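Local coordinates for protein Abbfa_003403 (PDB 4ZXH) that is a four-domain nonribosomal peptide synthetase that probably activates an amino acid, carries it on phosphopantetheine and joins it into a product released by its thioesterase, at residues K489-R494 and R510-H515. Sequence-based numbering, arbitrary orientation.
Sequences KQIDER and RELGQH
Ile-491 supplies nearly all of the 489-494 side of this helix-helix junction and lies against Gly-513, Arg-510 and Leu-512. The single close approach is Ile-491 CD1 to Gly-513 CA at 3.5 Å, with the Gly-513 N next at 3.8 Å; the end of the longer branch of the isoleucine thus rests on bare backbone. Both torsions explain the reach: CG1 lies anti to the carbonyl carbon (chi1 -70°), and CD1 extends fully from it (chi2 178°). Two looser contacts complete the apolar group. Ile-491 CD1 is also 4.5 Å from Leu-512 CG, while the short branch, anti to the backbone N, brings Ile-491 CG2 to 4.5 Å from Arg-510 CA. At Gly-513 no side chain intervenes between CD1 and the backbone of helix 509-525. The junction remains small, burying 152 Å² over both sides.

No hydrogen bond crosses between 489-494 and 510-515, and two charged side chains have partners beyond the segments. The CB of Arg-510 points away from 489-494, and its NE forms a salt bridge with Asp-496; Asp-492 pairs through OD2 with Arg-613. Within 510-515, His-515 ND1 donates a weak bond to Glu-511 O.

The two segment axes approach to 9.0 Å and run roughly antiparallel, 139° between their directions, with Ile-491 and Arg-510 nearest by CA. The contact lies in the adenylation (AMP-binding) region; helices 483-494 and 509-525 are joined through the antiparallel strands 498-501 and 507-508, the latter at one border of a mixed sheet. Tyr-509 also touches Ile-491 and Arg-494, while Leu-512 packs on Ala-546 of helix 543-553, linking helix 509-525 to that neighbour.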
ATOM      1  N   LYS A 489     -24.648 -39.945  34.019  1.00 47.38           N
ATOM      2  CA  LYS A 489     -23.826 -41.139  33.841  1.00 50.47           C
ATOM      3  C   LYS A 489     -22.416 -40.901  34.384  1.00 52.96           C
ATOM      4  O   LYS A 489     -21.884 -41.720  35.138  1.00 49.10           O
ATOM      5  CB  LYS A 489     -23.763 -41.549  32.365  1.00 48.50           C
ATOM      6  CG  LYS A 489     -22.984 -42.845  32.094  1.00 49.50           C
ATOM      7  N   GLN A 490     -21.829 -39.767  34.015  1.00 50.12           N
ATOM      8  CA  GLN A 490     -20.498 -39.409  34.499  1.00 50.91           C
ATOM      9  C   GLN A 490     -20.450 -39.255  36.018  1.00 53.25           C
ATOM     10  O   GLN A 490     -19.474 -39.639  36.652  1.00 66.03           O
ATOM     11  CB  GLN A 490     -20.008 -38.125  33.827  1.00 50.55           C
ATOM     12  CG  GLN A 490     -19.798 -38.277  32.326  1.00 56.32           C
ATOM     13  CD  GLN A 490     -18.923 -39.473  31.974  1.00 58.60           C
ATOM     14  OE1 GLN A 490     -17.913 -39.746  32.633  1.00 53.48           O
ATOM     15  NE2 GLN A 490     -19.333 -40.214  30.952  1.00 60.96           N
ATOM     16  N   ILE A 491     -21.500 -38.704  36.607  1.00 50.23           N
ATOM     17  CA  ILE A 491     -21.582 -38.649  38.065  1.00 57.29           C
ATOM     18  C   ILE A 491     -21.615 -40.054  38.696  1.00 63.57           C
ATOM     19  O   ILE A 491     -20.848 -40.343  39.615  1.00 61.01           O
ATOM     20  CB  ILE A 491     -22.813 -37.847  38.516  1.00 53.34           C
ATOM     21  CG1 ILE A 491     -22.598 -36.361  38.200  1.00 55.43           C
ATOM     22  CG2 ILE A 491     -23.055 -38.038  39.988  1.00 45.18           C
ATOM     23  CD1 ILE A 491     -23.763 -35.480  38.545  1.00 52.58           C
ATOM     24  N   ASP A 492     -22.478 -40.930  38.187  1.00 67.34           N
ATOM     25  CA  ASP A 492     -22.609 -42.285  38.734  1.00 74.76           C
ATOM     26  C   ASP A 492     -21.332 -43.103  38.556  1.00 69.57           C
ATOM     27  O   ASP A 492     -21.005 -43.941  39.394  1.00 67.60           O
ATOM     28  CB  ASP A 492     -23.791 -43.019  38.086  1.00 86.73           C
ATOM     29  CG  ASP A 492     -25.143 -42.392  38.441  1.00 95.94           C
ATOM     30  OD1 ASP A 492     -25.251 -41.744  39.512  1.00 94.11           O
ATOM     31  OD2 ASP A 492     -26.099 -42.543  37.643  1.00 97.26           O
ATOM     32  N   GLU A 493     -20.611 -42.846  37.467  1.00 67.95           N
ATOM     33  CA  GLU A 493     -19.401 -43.602  37.144  1.00 64.01           C
ATOM     34  C   GLU A 493     -18.133 -43.021  37.766  1.00 61.31           C
ATOM     35  O   GLU A 493     -17.329 -43.756  38.341  1.00 60.63           O
ATOM     36  CB  GLU A 493     -19.218 -43.690  35.627  1.00 57.39           C
ATOM     37  CG  GLU A 493     -20.217 -44.592  34.938  1.00 63.84           C
ATOM     38  CD  GLU A 493     -19.996 -44.671  33.440  1.00 80.87           C
ATOM     39  OE1 GLU A 493     -19.090 -43.972  32.929  1.00 87.53           O
ATOM     40  OE2 GLU A 493     -20.729 -45.432  32.775  1.00 87.68           O
ATOM     41  N   ARG A 494     -17.948 -41.711  37.643  1.00 59.16           N
ATOM     42  CA  ARG A 494     -16.720 -41.076  38.121  1.00 62.57           C
ATOM     43  C   ARG A 494     -16.624 -41.026  39.651  1.00 66.99           C
ATOM     44  O   ARG A 494     -15.532 -40.870  40.199  1.00 67.54           O
ATOM     45  CB  ARG A 494     -16.593 -39.665  37.540  1.00 60.86           C
ATOM     46  CG  ARG A 494     -16.393 -39.646  36.025  1.00 63.60           C
ATOM     47  CD  ARG A 494     -15.099 -40.352  35.648  1.00 69.21           C
ATOM     48  NE  ARG A 494     -13.934 -39.622  36.141  1.00 67.96           N
ATOM     49  CZ  ARG A 494     -12.741 -40.168  36.347  1.00 70.56           C
ATOM     50  NH1 ARG A 494     -12.544 -41.459  36.099  1.00 58.76           N
ATOM     51  NH2 ARG A 494     -11.745 -39.418  36.799  1.00 77.03           N
ATOM     52  N   ARG A 510     -19.488 -37.001  42.745  1.00 51.79           N
ATOM     53  CA  ARG A 510     -20.571 -37.335  43.655  1.00 55.94           C
ATOM     54  C   ARG A 510     -21.097 -36.052  44.299  1.00 56.44           C
ATOM     55  O   ARG A 510     -22.306 -35.818  44.374  1.00 62.08           O
ATOM     56  CB  ARG A 510     -20.086 -38.319  44.722  1.00 47.34           C
ATOM     57  CG  ARG A 510     -21.166 -38.873  45.622  1.00 47.95           C
ATOM     58  CD  ARG A 510     -20.558 -39.691  46.765  1.00 50.92           C
ATOM     59  NE  ARG A 510     -19.598 -40.695  46.309  1.00 53.28           N
ATOM     60  CZ  ARG A 510     -19.937 -41.881  45.806  1.00 59.99           C
ATOM     61  NH1 ARG A 510     -21.217 -42.207  45.675  1.00 58.48           N
ATOM     62  NH2 ARG A 510     -19.002 -42.741  45.422  1.00 62.59           N
ATOM     63  N   GLU A 511     -20.165 -35.215  44.745  1.00 50.11           N
ATOM     64  CA  GLU A 511     -20.506 -33.970  45.417  1.00 49.03           C
ATOM     65  C   GLU A 511     -21.228 -33.020  44.472  1.00 49.49           C
ATOM     66  O   GLU A 511     -22.110 -32.275  44.883  1.00 54.50           O
ATOM     67  CB  GLU A 511     -19.243 -33.306  45.981  1.00 42.13           C
ATOM     68  CG  GLU A 511     -18.781 -33.907  47.292  1.00 57.17           C
ATOM     69  CD  GLU A 511     -17.442 -33.367  47.778  1.00 68.53           C
ATOM     70  OE1 GLU A 511     -16.654 -32.846  46.949  1.00 67.09           O
ATOM     71  OE2 GLU A 511     -17.186 -33.466  49.001  1.00 72.50           O
ATOM     72  N   LEU A 512     -20.833 -33.041  43.203  1.00 45.07           N
ATOM     73  CA  LEU A 512     -21.461 -32.211  42.186  1.00 40.19           C
ATOM     74  C   LEU A 512     -22.923 -32.591  42.019  1.00 45.69           C
ATOM     75  O   LEU A 512     -23.792 -31.722  41.940  1.00 42.62           O
ATOM     76  CB  LEU A 512     -20.730 -32.355  40.850  1.00 43.17           C
ATOM     77  CG  LEU A 512     -21.422 -31.809  39.595  1.00 44.37           C
ATOM     78  CD1 LEU A 512     -21.613 -30.310  39.668  1.00 31.85           C
ATOM     79  CD2 LEU A 512     -20.642 -32.187  38.340  1.00 40.07           C
ATOM     80  N   GLY A 513     -23.182 -33.898  41.966  1.00 44.26           N
ATOM     81  CA  GLY A 513     -24.529 -34.414  41.823  1.00 45.31           C
ATOM     82  C   GLY A 513     -25.395 -33.969  42.986  1.00 49.97           C
ATOM     83  O   GLY A 513     -26.558 -33.606  42.811  1.00 46.93           O
ATOM     84  N   GLN A 514     -24.814 -33.988  44.179  1.00 48.66           N
ATOM     85  CA  GLN A 514     -25.502 -33.521  45.369  1.00 44.26           C
ATOM     86  C   GLN A 514     -25.861 -32.031  45.291  1.00 42.00           C
ATOM     87  O   GLN A 514     -26.945 -31.635  45.724  1.00 49.41           O
ATOM     88  CB  GLN A 514     -24.650 -33.810  46.605  1.00 48.29           C
ATOM     89  CG  GLN A 514     -24.745 -35.251  47.068  1.00 58.48           C
ATOM     90  CD  GLN A 514     -23.828 -35.580  48.236  1.00 70.89           C
ATOM     91  OE1 GLN A 514     -22.834 -34.891  48.496  1.00 69.86           O
ATOM     92  NE2 GLN A 514     -24.163 -36.648  48.948  1.00 79.77           N
ATOM     93  N   HIS A 515     -24.961 -31.212  44.747  1.00 34.24           N
ATOM     94  CA  HIS A 515     -25.250 -29.792  44.540  1.00 32.59           C
ATOM     95  C   HIS A 515     -26.295 -29.541  43.446  1.00 42.38           C
ATOM     96  O   HIS A 515     -27.106 -28.629  43.597  1.00 39.03           O
ATOM     97  CB  HIS A 515     -23.987 -29.011  44.189  1.00 33.29           C
ATOM     98  CG  HIS A 515     -23.125 -28.682  45.365  1.00 43.21           C
ATOM     99  ND1 HIS A 515     -21.891 -29.264  45.568  1.00 40.35           N
ATOM    100  CD2 HIS A 515     -23.315 -27.828  46.399  1.00 48.39           C
ATOM    101  CE1 HIS A 515     -21.359 -28.784  46.679  1.00 44.68           C
ATOM    102  NE2 HIS A 515     -22.202 -27.911  47.203  1.00 49.27           N
TER